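Local structure of DNA polymerase sliding clamp 2 (Sulfolobus tokodaii, 3AIZ) at residues A[13-18]-A[238-243]; A[210-215]-A[228-233]. The protein forms, together with partner subunits, a ring through which DNA passes, tethering the polymerase catalytic subunit and other proteins to DNA during replication. All coordinates share one frame; numbering follows the deposited sequence.

Interaction 1 (A[13-18]-A[238-243]); sequences YSLLSG and GQLIFW
L15 and L240 carry this contact, the two leucine side chains running alongside each other in opposite senses where the C-terminal part of helix 9-16 and the residues after it meet strand 239-244. The apolar part is leucine branch against leucine stem: L15 CD2 rests 3.9 Å from L240 CG. The second branch of L15 reaches back to the residue just before the strand, CD1 lying 3.6 Å from G238 CA. With chi1 at -58°, CG of L15 stands opposite its carbonyl carbon, and the fork from it puts one methyl on L240 and the other on G238. F50 and T234 also touch L15.

A second group of contacts sets side-chain carbons against the backbone of the helix exit. L240 CD1 lies 3.7 Å from L15 O, an oxygen already engaged by G18 N, and 4.1 Å from G18 CA. Further along, G18 O approaches the F242 ring at its edge and in its plane, 3.7 Å from CZ, where the slightly positive ring hydrogens probably make the meeting mildly favourable.

No hydrogen bond joins the two segments. The helix and its exit are thus held to the strand here by apolar fit and van der Waals contact.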
loop_
_atom_site.group_PDB
_atom_site.type_symbol
_atom_site.label_atom_id
_atom_site.label_comp_id
_atom_site.label_asym_id
_atom_site.label_seq_id
_atom_site.Cartn_x
_atom_site.Cartn_y
_atom_site.Cartn_z
ATOM N N TYR A 13 6.850 11.366 -24.831
ATOM C CA TYR A 13 7.327 11.457 -23.455
ATOM C C TYR A 13 8.650 10.723 -23.255
ATOM O O TYR A 13 9.525 11.194 -22.527
ATOM C CB TYR A 13 6.273 10.918 -22.484
ATOM C CG TYR A 13 6.722 10.891 -21.039
ATOM C CD1 TYR A 13 7.226 9.728 -20.469
ATOM C CD2 TYR A 13 6.644 12.027 -20.244
ATOM C CE1 TYR A 13 7.638 9.698 -19.150
ATOM C CE2 TYR A 13 7.053 12.008 -18.924
ATOM C CZ TYR A 13 7.549 10.841 -18.382
ATOM O OH TYR A 13 7.958 10.815 -17.068
ATOM N N SER A 14 8.792 9.565 -23.895
ATOM C CA SER A 14 10.027 8.792 -23.800
ATOM C C SER A 14 11.204 9.591 -24.344
ATOM O O SER A 14 12.290 9.592 -23.762
ATOM C CB SER A 14 9.900 7.462 -24.546
ATOM O OG SER A 14 9.107 6.541 -23.817
ATOM N N LEU A 15 10.979 10.271 -25.461
ATOM C CA LEU A 15 12.009 11.100 -26.070
ATOM C C LEU A 15 12.476 12.191 -25.109
ATOM O O LEU A 15 13.670 12.328 -24.847
ATOM C CB LEU A 15 11.491 11.720 -27.369
ATOM C CG LEU A 15 11.026 10.703 -28.413
ATOM C CD1 LEU A 15 10.343 11.386 -29.588
ATOM C CD2 LEU A 15 12.193 9.846 -28.884
ATOM N N LEU A 16 11.528 12.957 -24.580
ATOM C CA LEU A 16 11.851 14.059 -23.680
ATOM C C LEU A 16 12.572 13.587 -22.417
ATOM O O LEU A 16 13.424 14.294 -21.879
ATOM C CB LEU A 16 10.587 14.836 -23.305
ATOM C CG LEU A 16 9.864 15.548 -24.449
ATOM C CD1 LEU A 16 8.599 16.218 -23.944
ATOM C CD2 LEU A 16 10.779 16.563 -25.116
ATOM N N SER A 17 12.227 12.392 -21.949
ATOM C CA SER A 17 12.837 11.846 -20.741
ATOM C C SER A 17 14.253 11.357 -21.022
ATOM O O SER A 17 14.988 10.991 -20.105
ATOM C CB SER A 17 11.992 10.702 -20.179
ATOM O OG SER A 17 12.063 9.560 -21.016
ATOM N N GLY A 18 14.629 11.353 -22.297
ATOM C CA GLY A 18 15.942 10.896 -22.704
ATOM C C GLY A 18 16.941 12.026 -22.851
ATOM O O GLY A 18 18.128 11.790 -23.073
ATOM N N GLY A 238 9.075 9.675 -33.952
ATOM C CA GLY A 238 9.901 10.452 -33.044
ATOM C C GLY A 238 11.272 9.830 -32.873
ATOM O O GLY A 238 11.399 8.616 -32.715
ATOM N N GLN A 239 12.304 10.665 -32.893
ATOM C CA GLN A 239 13.667 10.163 -32.952
ATOM C C GLN A 239 14.610 10.885 -31.997
ATOM O O GLN A 239 14.608 12.114 -31.913
ATOM C CB GLN A 239 14.188 10.266 -34.388
ATOM C CG GLN A 239 15.564 9.673 -34.613
ATOM C CD GLN A 239 15.943 9.637 -36.081
ATOM O OE1 GLN A 239 15.161 10.041 -36.944
ATOM N NE2 GLN A 239 17.143 9.147 -36.373
ATOM N N LEU A 240 15.409 10.108 -31.272
ATOM C CA LEU A 240 16.475 10.656 -30.443
ATOM C C LEU A 240 17.810 10.452 -31.143
ATOM O O LEU A 240 18.079 9.380 -31.681
ATOM C CB LEU A 240 16.496 9.990 -29.067
ATOM C CG LEU A 240 15.839 10.760 -27.921
ATOM C CD1 LEU A 240 15.866 9.940 -26.640
ATOM C CD2 LEU A 240 16.525 12.099 -27.714
ATOM N N ILE A 241 18.641 11.485 -31.143
ATOM C CA ILE A 241 19.934 11.412 -31.808
ATOM C C ILE A 241 21.026 11.973 -30.911
ATOM O O ILE A 241 20.931 13.105 -30.438
ATOM C CB ILE A 241 19.929 12.180 -33.142
ATOM C CG1 ILE A 241 18.818 11.655 -34.054
ATOM C CG2 ILE A 241 21.285 12.072 -33.824
ATOM C CD1 ILE A 241 18.720 12.378 -35.375
ATOM N N PHE A 242 22.060 11.175 -30.677
ATOM C CA PHE A 242 23.161 11.592 -29.821
ATOM C C PHE A 242 24.464 11.680 -30.599
ATOM O O PHE A 242 24.693 10.921 -31.537
ATOM C CB PHE A 242 23.324 10.627 -28.646
ATOM C CG PHE A 242 22.135 10.580 -27.731
ATOM C CD1 PHE A 242 21.146 9.628 -27.909
ATOM C CD2 PHE A 242 22.011 11.485 -26.691
ATOM C CE1 PHE A 242 20.053 9.580 -27.069
ATOM C CE2 PHE A 242 20.919 11.443 -25.847
ATOM C CZ PHE A 242 19.939 10.489 -26.037
ATOM N N TRP A 243 25.313 12.618 -30.201
ATOM C CA TRP A 243 26.652 12.731 -30.759
ATOM C C TRP A 243 27.668 12.817 -29.630
ATOM O O TRP A 243 27.609 13.724 -28.800
ATOM C CB TRP A 243 26.767 13.953 -31.672
ATOM C CG TRP A 243 26.136 13.764 -33.019
ATOM C CD1 TRP A 243 24.899 14.182 -33.412
ATOM C CD2 TRP A 243 26.717 13.108 -34.152
ATOM N NE1 TRP A 243 24.673 13.829 -34.721
ATOM C CE2 TRP A 243 25.774 13.169 -35.197
ATOM C CE3 TRP A 243 27.943 12.476 -34.385
ATOM C CZ2 TRP A 243 26.018 12.622 -36.455
ATOM C CZ3 TRP A 243 28.183 11.934 -35.634
ATOM C CH2 TRP A 243 27.225 12.010 -36.652
#

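Interaction 2 (A[210-215]-A[228-233]); sequences KVTSIS and MKIEVP
V232 meets three residues of the chain leaving helix 202-211, and its two methyls divide the work. CG1 takes the far end of the turn: it lies 3.4 Å from S215 CB and 3.6 Å from I214 CG1, the isoleucine crossing it at about a right angle. CG2 turns to the near end, 3.7 Å from T212 CG2. Because chi1 of V232 is -174°, CG1 stands anti to the backbone N and CG2 anti to the carbonyl carbon, which spreads the fork over both ends of the 3-10 segment 212-214.

T212 offers its methyl to the strand and keeps its oxygen for the helix. Its CG2 touches I230 CG2 at 3.7 Å as well as V232, while OG1 is hydrogen-bonded to F209 O one turn back. In the PCNA fold helices pack against the inner face of the sheets; here the exit of helix 202-211 does so, with T212 also touching V218 of strand 218-223 and L143 of the neighbouring helix 140-150.

S215 supplies the polar link. Its OG donates to P233 O at 2.9 Å, using a lone pair of that oxygen within the carbonyl plane, with a C=O...OG angle of 142°. The same hydroxyl is also hydrogen-bonded to N217 N, so a buried oxygen has two partners and the serine ties the helix exit to the strand's end. P233 CD lies beside that oxygen, 3.4 Å from S215 OG.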
loop_
_atom_site.group_PDB
_atom_site.type_symbol
_atom_site.label_atom_id
_atom_site.label_comp_id
_atom_site.label_asym_id
_atom_site.label_seq_id
_atom_site.Cartn_x
_atom_site.Cartn_y
_atom_site.Cartn_z
ATOM N N LYS A 210 22.105 3.802 -21.673
ATOM C CA LYS A 210 21.015 3.475 -20.762
ATOM C C LYS A 210 19.687 4.013 -21.290
ATOM O O LYS A 210 18.644 3.380 -21.139
ATOM C CB LYS A 210 21.305 4.033 -19.366
ATOM C CG LYS A 210 20.295 3.639 -18.301
ATOM C CD LYS A 210 20.765 4.077 -16.920
ATOM C CE LYS A 210 19.724 3.775 -15.849
ATOM N NZ LYS A 210 18.466 4.553 -16.052
ATOM N N VAL A 211 19.741 5.181 -21.922
ATOM C CA VAL A 211 18.550 5.830 -22.460
ATOM C C VAL A 211 18.013 5.126 -23.706
ATOM O O VAL A 211 16.805 5.090 -23.937
ATOM C CB VAL A 211 18.829 7.312 -22.793
ATOM C CG1 VAL A 211 17.683 7.908 -23.595
ATOM C CG2 VAL A 211 19.067 8.105 -21.519
ATOM N N THR A 212 18.914 4.561 -24.503
ATOM C CA THR A 212 18.536 3.949 -25.774
ATOM C C THR A 212 17.649 2.718 -25.606
ATOM O O THR A 212 17.208 2.131 -26.594
ATOM C CB THR A 212 19.775 3.550 -26.599
ATOM O OG1 THR A 212 20.416 2.420 -25.991
ATOM C CG2 THR A 212 20.757 4.706 -26.684
ATOM N N SER A 213 17.391 2.328 -24.362
ATOM C CA SER A 213 16.577 1.145 -24.093
ATOM C C SER A 213 15.127 1.335 -24.535
ATOM O O SER A 213 14.396 0.362 -24.722
ATOM C CB SER A 213 16.636 0.769 -22.610
ATOM O OG SER A 213 16.077 1.785 -21.796
ATOM N N ILE A 214 14.718 2.590 -24.707
ATOM C CA ILE A 214 13.355 2.903 -25.128
ATOM C C ILE A 214 13.113 2.532 -26.590
ATOM O O ILE A 214 11.994 2.650 -27.093
ATOM C CB ILE A 214 13.031 4.399 -24.940
ATOM C CG1 ILE A 214 13.808 5.246 -25.952
ATOM C CG2 ILE A 214 13.324 4.836 -23.512
ATOM C CD1 ILE A 214 13.533 6.729 -25.849
ATOM N N SER A 215 14.167 2.091 -27.268
ATOM C CA SER A 215 14.064 1.686 -28.664
ATOM C C SER A 215 14.491 0.235 -28.835
ATOM O O SER A 215 15.309 -0.274 -28.071
ATOM C CB SER A 215 14.922 2.590 -29.551
ATOM O OG SER A 215 14.890 2.162 -30.902
ATOM N N MET A 228 30.793 9.606 -32.290
ATOM C CA MET A 228 29.873 8.484 -32.436
ATOM C C MET A 228 28.435 8.987 -32.477
ATOM O O MET A 228 28.063 9.889 -31.727
ATOM C CB MET A 228 30.047 7.489 -31.286
ATOM C CG MET A 228 28.964 6.420 -31.220
ATOM S SD MET A 228 29.061 5.379 -29.746
ATOM C CE MET A 228 30.509 4.392 -30.114
ATOM N N LYS A 229 27.633 8.396 -33.356
ATOM C CA LYS A 229 26.246 8.801 -33.524
ATOM C C LYS A 229 25.291 7.690 -33.108
ATOM O O LYS A 229 25.365 6.575 -33.623
ATOM C CB LYS A 229 25.991 9.185 -34.983
ATOM C CG LYS A 229 24.554 9.565 -35.295
ATOM C CD LYS A 229 24.372 9.790 -36.787
ATOM C CE LYS A 229 22.957 10.230 -37.123
ATOM N NZ LYS A 229 22.790 10.442 -38.586
ATOM N N ILE A 230 24.396 7.995 -32.172
ATOM C CA ILE A 230 23.369 7.044 -31.761
ATOM C C ILE A 230 21.981 7.526 -32.182
ATOM O O ILE A 230 21.576 8.642 -31.857
ATOM C CB ILE A 230 23.376 6.795 -30.236
ATOM C CG1 ILE A 230 24.654 6.073 -29.806
ATOM C CG2 ILE A 230 22.166 5.977 -29.824
ATOM C CD1 ILE A 230 25.859 6.971 -29.698
ATOM N N GLU A 231 21.260 6.680 -32.910
ATOM C CA GLU A 231 19.899 6.990 -33.321
ATOM C C GLU A 231 18.909 6.128 -32.546
ATOM O O GLU A 231 18.985 4.900 -32.577
ATOM C CB GLU A 231 19.722 6.763 -34.823
ATOM C CG GLU A 231 20.706 7.529 -35.695
ATOM C CD GLU A 231 20.435 7.346 -37.179
ATOM O OE1 GLU A 231 19.280 7.029 -37.539
ATOM O OE2 GLU A 231 21.374 7.522 -37.984
ATOM N N VAL A 232 17.982 6.778 -31.852
ATOM C CA VAL A 232 16.988 6.078 -31.050
ATOM C C VAL A 232 15.589 6.330 -31.601
ATOM O O VAL A 232 14.891 7.238 -31.148
ATOM C CB VAL A 232 17.040 6.526 -29.577
ATOM C CG1 VAL A 232 16.103 5.683 -28.732
ATOM C CG2 VAL A 232 18.463 6.439 -29.048
ATOM N N PRO A 233 15.176 5.522 -32.587
ATOM C CA PRO A 233 13.877 5.665 -33.249
ATOM C C PRO A 233 12.740 5.138 -32.385
ATOM O O PRO A 233 12.951 4.245 -31.566
ATOM C CB PRO A 233 14.016 4.775 -34.493
ATOM C CG PRO A 233 15.474 4.414 -34.581
ATOM C CD PRO A 233 15.972 4.438 -33.179
#

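Overall arrangement
Interactions 1 and 2 meet through two successive antiparallel strands, their centres about 8 Å apart. Strand 226-233 turns back into strand 239-244, and probable hydrogen bonds join them: V232 N lies 2.6 Å from L240 O, and F242 N lies 2.8 Å from I230 O. Both segments of interaction 2 fall between those of interaction 1 in sequence. The side chains connect too, since L240 touches both V232 and I214, and S14 also reaches I214. The exits of two helices, one in each family region, thus pack on neighbouring strands. In PCNA rings such helices line the central channel; neither contact touches another subunit here.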